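Local coordinates for Thiol:disulfide interchange protein DsbA (Pseudomonas aeruginosa, PDB 4ZL8) that probably forms disulfide bonds in other periplasmic proteins by passing on its own redox-active disulfide, as a thioredoxin-fold oxidoreductase of the DsbA subfamily, at residues V19-P24 with V157-Y162; K26-E31 with D57-R62; V30-Y35 with Y148-V153. The protein carries 1 engineered substitution. All blocks are in the same frame, centred on the assembly; numbering follows the deposited sequence.

Interaction 1: V19-P24 with V157-Y162; sequences VPVSQP and VVNGKY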
loop_
_atom_site.group_PDB
_atom_site.type_symbol
_atom_site.label_atom_id
_atom_site.label_comp_id
_atom_site.label_asym_id
_atom_site.label_seq_id
_atom_site.Cartn_x
_atom_site.Cartn_y
_atom_site.Cartn_z
ATOM N N VAL A 19 3.076 -10.669 12.055
ATOM C CA VAL A 19 3.321 -11.100 10.686
ATOM C C VAL A 19 4.757 -10.721 10.301
ATOM O O VAL A 19 5.239 -9.644 10.666
ATOM C CB VAL A 19 2.314 -10.406 9.752
ATOM C CG1 VAL A 19 2.486 -10.837 8.325
ATOM C CG2 VAL A 19 0.865 -10.682 10.232
ATOM N N PRO A 20 5.461 -11.601 9.569
ATOM C CA PRO A 20 6.817 -11.228 9.144
ATOM C C PRO A 20 6.794 -9.986 8.273
ATOM O O PRO A 20 5.841 -9.722 7.553
ATOM C CB PRO A 20 7.284 -12.452 8.339
ATOM C CG PRO A 20 6.431 -13.597 8.858
ATOM C CD PRO A 20 5.108 -12.979 9.192
ATOM N N VAL A 21 7.888 -9.233 8.326
ATOM C CA VAL A 21 7.996 -7.989 7.562
ATOM C C VAL A 21 8.730 -8.218 6.235
ATOM O O VAL A 21 9.488 -9.163 6.088
ATOM C CB VAL A 21 8.677 -6.868 8.362
ATOM C CG1 VAL A 21 7.877 -6.556 9.627
ATOM C CG2 VAL A 21 10.132 -7.217 8.703
ATOM N N SER A 22 8.504 -7.330 5.282
ATOM C CA SER A 22 9.017 -7.510 3.933
ATOM C C SER A 22 10.523 -7.296 3.837
ATOM O O SER A 22 11.179 -7.889 2.978
ATOM C CB SER A 22 8.290 -6.576 2.958
ATOM O OG SER A 22 8.388 -5.222 3.323
ATOM N N GLN A 23 11.059 -6.449 4.709
ATOM C CA GLN A 23 12.491 -6.208 4.756
ATOM C C GLN A 23 12.991 -6.355 6.181
ATOM O O GLN A 23 13.051 -5.382 6.935
ATOM C CB GLN A 23 12.807 -4.827 4.211
ATOM C CG GLN A 23 12.642 -4.714 2.711
ATOM C CD GLN A 23 13.070 -3.374 2.119
ATOM O OE1 GLN A 23 12.869 -3.137 0.925
ATOM N NE2 GLN A 23 13.654 -2.497 2.938
ATOM N N PRO A 24 13.357 -7.587 6.569
ATOM C CA PRO A 24 13.856 -7.796 7.923
ATOM C C PRO A 24 14.995 -6.855 8.243
ATOM O O PRO A 24 15.898 -6.613 7.410
ATOM C CB PRO A 24 14.304 -9.248 7.911
ATOM C CG PRO A 24 13.378 -9.884 6.900
ATOM C CD PRO A 24 13.185 -8.852 5.840
ATOM N N VAL A 157 -0.464 -0.852 8.817
ATOM C CA VAL A 157 0.116 -1.861 9.701
ATOM C C VAL A 157 1.579 -1.520 9.926
ATOM O O VAL A 157 2.346 -1.355 8.974
ATOM C CB VAL A 157 -0.013 -3.321 9.166
ATOM C CG1 VAL A 157 0.594 -4.301 10.163
ATOM C CG2 VAL A 157 -1.463 -3.671 8.877
ATOM N N VAL A 158 1.950 -1.392 11.196
ATOM C CA VAL A 158 3.334 -1.126 11.566
ATOM C C VAL A 158 4.012 -2.366 12.114
ATOM O O VAL A 158 3.495 -3.030 13.040
ATOM C CB VAL A 158 3.438 0.042 12.560
ATOM C CG1 VAL A 158 4.836 0.190 13.119
ATOM C CG2 VAL A 158 3.043 1.336 11.863
ATOM N N ASN A 159 5.161 -2.659 11.502
ATOM C CA ASN A 159 6.065 -3.754 11.845
ATOM C C ASN A 159 5.400 -5.117 11.998
ATOM O O ASN A 159 5.823 -5.955 12.787
ATOM C CB ASN A 159 6.909 -3.425 13.082
ATOM C CG ASN A 159 8.354 -3.778 12.891
ATOM O OD1 ASN A 159 8.836 -3.871 11.761
ATOM N ND2 ASN A 159 9.054 -4.000 13.999
ATOM N N GLY A 160 4.374 -5.343 11.188
ATOM C CA GLY A 160 3.670 -6.617 11.187
ATOM C C GLY A 160 2.873 -6.869 12.458
ATOM O O GLY A 160 2.415 -7.976 12.694
ATOM N N LYS A 161 2.714 -5.824 13.271
ATOM C CA LYS A 161 2.257 -5.982 14.650
ATOM C C LYS A 161 1.057 -5.118 15.026
ATOM O O LYS A 161 0.305 -5.507 15.918
ATOM C CB LYS A 161 3.410 -5.632 15.625
ATOM C CG LYS A 161 4.487 -6.688 15.725
ATOM C CD LYS A 161 5.612 -6.224 16.645
ATOM C CE LYS A 161 6.870 -7.040 16.421
ATOM N NZ LYS A 161 8.067 -6.480 17.101
ATOM N N TYR A 162 0.938 -3.918 14.462
ATOM C CA TYR A 162 -0.057 -2.953 14.936
ATOM C C TYR A 162 -0.914 -2.511 13.767
ATOM O O TYR A 162 -0.385 -2.046 12.750
ATOM C CB TYR A 162 0.612 -1.717 15.553
ATOM C CG TYR A 162 1.685 -2.026 16.551
ATOM C CD1 TYR A 162 1.378 -2.514 17.807
ATOM C CD2 TYR A 162 3.018 -1.829 16.227
ATOM C CE1 TYR A 162 2.383 -2.795 18.729
ATOM C CE2 TYR A 162 4.013 -2.111 17.123
ATOM C CZ TYR A 162 3.685 -2.591 18.366
ATOM O OH TYR A 162 4.659 -2.864 19.282
HETATM O O HOH W 1 6.237 -8.694 12.957
#
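N159 meets V21 obliquely: the CG1 methyl of V21, held anti to its own carbonyl carbon (chi1 -60°), lies 3.6 Å from N159 OD1 and also rests against the backbone carbonyl carbon of N159. The amide doing this is already fixed by stronger partners, because OD1 accepts from the backbone N of E28 and ND2 binds E186. One water joins the two backbones here, donating to V19 O at 2.7 Å and to N159 O at 2.8 Å. At G160 the two segments come closest. V19 N donates to G160 O at 2.8 Å in a nearly straight bond, while in return G160 CA makes a CA-H...O contact of 3.4 Å with V19 O, an approach that suits a residue with no side chain. The positive phi values of N159 and G160 are those of a type I' turn, the tight reversal of the beta hairpin that links strands 155-158 and 162-165 in the thioredoxin fold. V19 turns its isopropyl group to helix 132-148, and its CB stays 3.8 Å from G160 O. K161 N closes the turn on V158 O at 2.9 Å, and K161 NZ forms a salt bridge with E186. Y162 N shares that acceptor at 3.1 Å; with two residues set against the single V158, the strand carries a classic beta bulge, and the Y162 hydroxyl bonds to E186 on helix 172-188.

Interaction 2: K26-E31 with D57-R62; sequences KIEVVE and DVHFVR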
loop_
_atom_site.group_PDB
_atom_site.type_symbol
_atom_site.label_atom_id
_atom_site.label_comp_id
_atom_site.label_asym_id
_atom_site.label_seq_id
_atom_site.Cartn_x
_atom_site.Cartn_y
_atom_site.Cartn_z
ATOM N N LYS A 26 14.400 -3.669 9.130
ATOM C CA LYS A 26 13.780 -2.356 9.129
ATOM C C LYS A 26 12.411 -2.410 9.744
ATOM O O LYS A 26 11.727 -3.435 9.692
ATOM C CB LYS A 26 13.682 -1.792 7.721
ATOM C CG LYS A 26 15.050 -1.499 7.132
ATOM C CD LYS A 26 14.984 -0.690 5.855
ATOM C CE LYS A 26 16.383 -0.283 5.434
ATOM N NZ LYS A 26 16.341 0.501 4.171
ATOM N N ILE A 27 12.014 -1.289 10.330
ATOM C CA ILE A 27 10.690 -1.159 10.885
ATOM C C ILE A 27 9.724 -0.916 9.740
ATOM O O ILE A 27 9.815 0.094 9.042
ATOM C CB ILE A 27 10.619 -0.021 11.899
ATOM C CG1 ILE A 27 11.628 -0.256 13.027
ATOM C CG2 ILE A 27 9.198 0.130 12.422
ATOM C CD1 ILE A 27 11.904 0.975 13.856
ATOM N N GLU A 28 8.842 -1.875 9.507
ATOM C CA GLU A 28 7.938 -1.783 8.370
ATOM C C GLU A 28 6.743 -0.858 8.632
ATOM O O GLU A 28 6.189 -0.846 9.722
ATOM C CB GLU A 28 7.428 -3.181 8.029
ATOM C CG GLU A 28 6.895 -3.298 6.606
ATOM C CD GLU A 28 6.243 -4.644 6.323
ATOM O OE1 GLU A 28 5.506 -5.142 7.198
ATOM O OE2 GLU A 28 6.509 -5.198 5.236
ATOM N N VAL A 29 6.358 -0.118 7.596
ATOM C CA VAL A 29 5.086 0.600 7.608
ATOM C C VAL A 29 4.359 0.251 6.326
ATOM O O VAL A 29 4.860 0.542 5.242
ATOM C CB VAL A 29 5.279 2.115 7.666
ATOM C CG1 VAL A 29 3.929 2.819 7.648
ATOM C CG2 VAL A 29 6.082 2.512 8.909
ATOM N N VAL A 30 3.214 -0.411 6.445
ATOM C CA VAL A 30 2.406 -0.796 5.289
ATOM C C VAL A 30 1.133 0.030 5.230
ATOM O O VAL A 30 0.425 0.144 6.229
ATOM C CB VAL A 30 2.001 -2.276 5.403
ATOM C CG1 VAL A 30 1.091 -2.666 4.235
ATOM C CG2 VAL A 30 3.219 -3.184 5.443
ATOM N N GLU A 31 0.878 0.629 4.067
ATOM C CA GLU A 31 -0.447 1.170 3.787
ATOM C C GLU A 31 -1.143 0.201 2.846
ATOM O O GLU A 31 -0.713 0.031 1.702
ATOM C CB GLU A 31 -0.391 2.557 3.137
ATOM C CG GLU A 31 -1.795 3.122 2.962
ATOM C CD GLU A 31 -1.952 4.189 1.908
ATOM O OE1 GLU A 31 -1.058 4.445 1.096
ATOM O OE2 GLU A 31 -3.076 4.760 1.855
ATOM N N ASP A 57 15.980 3.516 8.992
ATOM C CA ASP A 57 15.629 2.204 9.518
ATOM C C ASP A 57 14.159 1.874 9.357
ATOM O O ASP A 57 13.696 0.892 9.917
ATOM C CB ASP A 57 16.041 2.053 10.994
ATOM C CG ASP A 57 15.348 3.051 11.924
ATOM O OD1 ASP A 57 14.832 4.073 11.439
ATOM O OD2 ASP A 57 15.377 2.823 13.159
ATOM N N VAL A 58 13.428 2.683 8.586
ATOM C CA VAL A 58 12.016 2.431 8.336
ATOM C C VAL A 58 11.846 2.070 6.858
ATOM O O VAL A 58 12.461 2.664 5.992
ATOM C CB VAL A 58 11.190 3.672 8.679
ATOM C CG1 VAL A 58 9.735 3.479 8.294
ATOM C CG2 VAL A 58 11.325 3.988 10.164
ATOM N N HIS A 59 10.997 1.083 6.595
ATOM C CA HIS A 59 10.654 0.683 5.226
ATOM C C HIS A 59 9.154 0.844 5.000
ATOM O O HIS A 59 8.351 0.080 5.532
ATOM C CB HIS A 59 11.066 -0.772 5.020
ATOM C CG HIS A 59 10.640 -1.369 3.722
ATOM N ND1 HIS A 59 10.915 -0.794 2.499
ATOM C CD2 HIS A 59 10.009 -2.532 3.459
ATOM C CE1 HIS A 59 10.429 -1.563 1.538
ATOM N NE2 HIS A 59 9.889 -2.631 2.095
ATOM N N PHE A 60 8.797 1.869 4.239
ATOM C CA PHE A 60 7.412 2.140 3.898
ATOM C C PHE A 60 7.069 1.419 2.611
ATOM O O PHE A 60 7.797 1.501 1.618
ATOM C CB PHE A 60 7.187 3.638 3.708
ATOM C CG PHE A 60 5.811 3.971 3.221
ATOM C CD1 PHE A 60 4.744 3.977 4.082
ATOM C CD2 PHE A 60 5.599 4.249 1.890
ATOM C CE1 PHE A 60 3.467 4.264 3.614
ATOM C CE2 PHE A 60 4.339 4.527 1.420
ATOM C CZ PHE A 60 3.288 4.527 2.271
ATOM N N VAL A 61 5.925 0.747 2.617
ATOM C CA VAL A 61 5.445 0.123 1.405
ATOM C C VAL A 61 3.942 0.188 1.334
ATOM O O VAL A 61 3.244 0.200 2.333
ATOM C CB VAL A 61 5.897 -1.310 1.296
ATOM C CG1 VAL A 61 5.318 -2.111 2.419
ATOM C CG2 VAL A 61 5.537 -1.896 -0.067
ATOM N N ARG A 62 3.467 0.267 0.102
ATOM C CA ARG A 62 2.069 0.111 -0.148
ATOM C C ARG A 62 1.808 -1.320 -0.530
ATOM O O ARG A 62 2.614 -1.960 -1.198
ATOM C CB ARG A 62 1.581 1.016 -1.267
ATOM C CG ARG A 62 1.375 2.446 -0.823
ATOM C CD ARG A 62 0.608 3.235 -1.862
ATOM N NE ARG A 62 0.504 4.619 -1.428
ATOM C CZ ARG A 62 1.486 5.500 -1.520
ATOM N NH1 ARG A 62 2.639 5.166 -2.075
ATOM N NH2 ARG A 62 1.287 6.732 -1.071
#
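V29 O takes the N-H of V61 at 2.8 Å, nearly along the C=O axis, and the CA-H of F60 also closes on this oxygen, with V29 O to F60 CA at 3.3 Å. The two strands run parallel, 18° apart, as the two strands of the beta-alpha-beta unit of the thioredoxin fold in which helix 38-52 comes between strands 27-33 and 58-64 in sequence. Four more backbone bonds continue the ladder: I27 N to D57 O, H59 N to I27 O, V29 N to H59 O and E31 N to V61 O.

On the face bearing I27, V29, E31, V58, F60 and R62, the V29 methyls divide their work. CG1, anti to the backbone N (chi1 179°), touches F60 CD1 at 3.8 Å in the plane of the ring, at its edge, whereas CG2 packs on V58 CG1 at the same distance. Helix 172-188 lies over V29 and V58, and helix 38-52 over F60 and R62. The opposite face carries E28, H59, V30 and V61. At its start K26, from the preceding loop, crosses H59 at about a right angle, their CB atoms 3.9 Å apart; E28 OE2 is held by the hydroxyl of S22. Farther along, V30 and V61 lie side by side, V30 CG2 meeting V61 CG1 at 3.8 Å.

E31 and R62 also run side by side. Their salt bridge joins E31 OE1 to R62 NE at 3.0 Å, but its hydrogen bond is weak, the N-H...O angle only 124°; carboxylate and guanidinium planes are turned well away from coplanar. The guanidinium has a second acid through NH2, E44 of helix 38-52, and F60 CE2 sits 3.9 Å above one of its faces, displaced from the centre of the group.

Interaction 3: V30-Y35 with Y148-V153; sequences VELFWY and YQVTGV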
loop_
_atom_site.group_PDB
_atom_site.type_symbol
_atom_site.label_atom_id
_atom_site.label_comp_id
_atom_site.label_asym_id
_atom_site.label_seq_id
_atom_site.Cartn_x
_atom_site.Cartn_y
_atom_site.Cartn_z
ATOM N N VAL A 30 3.214 -0.411 6.445
ATOM C CA VAL A 30 2.406 -0.796 5.289
ATOM C C VAL A 30 1.133 0.030 5.230
ATOM O O VAL A 30 0.425 0.144 6.229
ATOM C CB VAL A 30 2.001 -2.276 5.403
ATOM C CG1 VAL A 30 1.091 -2.666 4.235
ATOM C CG2 VAL A 30 3.219 -3.184 5.443
ATOM N N GLU A 31 0.878 0.629 4.067
ATOM C CA GLU A 31 -0.447 1.170 3.787
ATOM C C GLU A 31 -1.143 0.201 2.846
ATOM O O GLU A 31 -0.713 0.031 1.702
ATOM C CB GLU A 31 -0.391 2.557 3.137
ATOM C CG GLU A 31 -1.795 3.122 2.962
ATOM C CD GLU A 31 -1.952 4.189 1.908
ATOM O OE1 GLU A 31 -1.058 4.445 1.096
ATOM O OE2 GLU A 31 -3.076 4.760 1.855
ATOM N N LEU A 32 -2.189 -0.462 3.331
ATOM C CA LEU A 32 -3.051 -1.250 2.438
ATOM C C LEU A 32 -4.021 -0.292 1.760
ATOM O O LEU A 32 -4.624 0.565 2.427
ATOM C CB LEU A 32 -3.793 -2.355 3.187
ATOM C CG LEU A 32 -2.883 -3.484 3.719
ATOM C CD1 LEU A 32 -2.598 -3.231 5.164
ATOM C CD2 LEU A 32 -3.526 -4.859 3.535
ATOM N N PHE A 33 -4.133 -0.423 0.442
ATOM C CA PHE A 33 -4.876 0.571 -0.328
ATOM C C PHE A 33 -5.471 -0.094 -1.568
ATOM O O PHE A 33 -5.166 -1.225 -1.901
ATOM C CB PHE A 33 -3.950 1.731 -0.742
ATOM C CG PHE A 33 -3.167 1.443 -1.969
ATOM C CD1 PHE A 33 -2.171 0.478 -1.962
ATOM C CD2 PHE A 33 -3.417 2.120 -3.145
ATOM C CE1 PHE A 33 -1.482 0.186 -3.107
ATOM C CE2 PHE A 33 -2.722 1.817 -4.292
ATOM C CZ PHE A 33 -1.747 0.873 -4.262
ATOM N N TRP A 34 -6.321 0.651 -2.258
ATOM C CA TRP A 34 -6.755 0.331 -3.603
ATOM C C TRP A 34 -6.707 1.648 -4.373
ATOM O O TRP A 34 -7.182 2.674 -3.895
ATOM C CB TRP A 34 -8.172 -0.282 -3.576
ATOM C CG TRP A 34 -8.909 -0.325 -4.875
ATOM C CD1 TRP A 34 -8.415 -0.667 -6.103
ATOM C CD2 TRP A 34 -10.289 0.021 -5.075
ATOM N NE1 TRP A 34 -9.407 -0.559 -7.048
ATOM C CE2 TRP A 34 -10.561 -0.136 -6.445
ATOM C CE3 TRP A 34 -11.319 0.433 -4.226
ATOM C CZ2 TRP A 34 -11.811 0.114 -6.989
ATOM C CZ3 TRP A 34 -12.573 0.693 -4.776
ATOM C CH2 TRP A 34 -12.802 0.529 -6.141
ATOM N N TYR A 35 -6.172 1.625 -5.581
ATOM C CA TYR A 35 -6.124 2.833 -6.401
ATOM C C TYR A 35 -7.492 3.493 -6.598
ATOM O O TYR A 35 -7.562 4.715 -6.744
ATOM C CB TYR A 35 -5.556 2.540 -7.777
ATOM C CG TYR A 35 -4.058 2.373 -7.924
ATOM C CD1 TYR A 35 -3.163 3.369 -7.543
ATOM C CD2 TYR A 35 -3.542 1.274 -8.583
ATOM C CE1 TYR A 35 -1.803 3.229 -7.756
ATOM C CE2 TYR A 35 -2.198 1.123 -8.800
ATOM C CZ TYR A 35 -1.329 2.104 -8.410
ATOM O OH TYR A 35 0.003 1.900 -8.680
ATOM N N TYR A 148 -3.053 -9.899 8.296
ATOM C CA TYR A 148 -3.296 -8.644 9.001
ATOM C C TYR A 148 -4.756 -8.519 9.438
ATOM O O TYR A 148 -5.081 -7.600 10.202
ATOM C CB TYR A 148 -2.961 -7.445 8.110
ATOM C CG TYR A 148 -1.542 -7.312 7.619
ATOM C CD1 TYR A 148 -0.448 -7.644 8.397
ATOM C CD2 TYR A 148 -1.300 -6.827 6.341
ATOM C CE1 TYR A 148 0.848 -7.516 7.905
ATOM C CE2 TYR A 148 -0.022 -6.689 5.858
ATOM C CZ TYR A 148 1.049 -7.025 6.647
ATOM O OH TYR A 148 2.319 -6.886 6.145
ATOM N N GLN A 149 -5.601 -9.425 8.934
ATOM C CA GLN A 149 -7.054 -9.397 9.158
ATOM C C GLN A 149 -7.650 -8.032 8.803
ATOM O O GLN A 149 -8.470 -7.457 9.526
ATOM C CB GLN A 149 -7.364 -9.804 10.585
ATOM C CG GLN A 149 -6.993 -11.265 10.855
ATOM C CD GLN A 149 -7.202 -11.664 12.303
ATOM O OE1 GLN A 149 -6.390 -11.348 13.158
ATOM N NE2 GLN A 149 -8.309 -12.316 12.583
ATOM N N VAL A 150 -7.241 -7.524 7.653
ATOM C CA VAL A 150 -7.689 -6.231 7.191
ATOM C C VAL A 150 -8.951 -6.431 6.372
ATOM O O VAL A 150 -9.003 -7.335 5.543
ATOM C CB VAL A 150 -6.590 -5.595 6.339
ATOM C CG1 VAL A 150 -7.119 -4.390 5.568
ATOM C CG2 VAL A 150 -5.425 -5.182 7.215
ATOM N N THR A 151 -9.960 -5.590 6.605
ATOM C CA THR A 151 -11.245 -5.752 5.922
ATOM C C THR A 151 -11.684 -4.492 5.193
ATOM O O THR A 151 -12.833 -4.385 4.749
ATOM C CB THR A 151 -12.369 -6.203 6.881
ATOM O OG1 THR A 151 -12.472 -5.293 7.972
ATOM C CG2 THR A 151 -12.096 -7.618 7.407
ATOM N N GLY A 152 -10.784 -3.542 5.058
ATOM C CA GLY A 152 -11.038 -2.374 4.248
ATOM C C GLY A 152 -9.810 -1.500 4.206
ATOM O O GLY A 152 -8.787 -1.795 4.857
ATOM N N VAL A 153 -9.902 -0.425 3.434
ATOM C CA VAL A 153 -8.775 0.452 3.156
ATOM C C VAL A 153 -9.234 1.910 3.213
ATOM O O VAL A 153 -10.442 2.175 3.079
ATOM C CB VAL A 153 -8.157 0.140 1.777
ATOM C CG1 VAL A 153 -7.520 -1.253 1.793
ATOM C CG2 VAL A 153 -9.167 0.253 0.659
#
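V30 sets its CG2 methyl 3.9 Å from the hydroxyl oxygen of Y148, the two side chains crossing at about a right angle. Two residues on, L32 does most of the filling. Its CG stands anti to the carbonyl carbon (chi1 -68°), and an off-staggered chi2 of 98° sets both terminal methyls against the Y148 ring and V150: CD1 is 4.0 Å from Y148 CD2, and the leucine and V150 meet tip to tip, L32 CD1 to V150 CG2 also at 4.0 Å. The contact then passes to V153, whose CG1 packs on backbone, 3.5 Å from L32 O and 3.7 Å from F33 N. At W34 the other methyl, V153 CG2, lies nearest W34 N, at 4.1 Å, with W34 CB only loosely beside it. No hydrogen bond joins the segments; methyls pack on side chains and backbone by van der Waals contact. V153 also touches both redox-active cysteines, C37 and C40, and precedes P154, probably the cis-proline of the thioredoxin family. Q149 closes helix 132-148 in a Schellman motif; at the end of strand 27-33 the F33 ring meets F78 of helix 70-84 edge to face, and just after it W34 stacks on W71 of the same helix.

Overall arrangement
Strand 27-33 and its neighbours in one mixed sheet connect all three contacts, which lie within a single thioredoxin-family chain. Interaction 2 pairs that strand with the edge strand 58-64, and interaction 3 starts from the same strand, sharing V30 and E31. Along the chain both are nested inside the loop closed by interaction 1. The centres of interactions 1 and 2 are about 8 Å apart, bridged by S22 and N159 with E28; interaction 3 lies about 14 Å from either centre. Interactions 1 and 2 lie near the start of strand 27-33, interaction 3 at its end, beside the C37-C40 disulfide at the start of helix 38-52, joining distant residues around this strand and its neighbour 155-158.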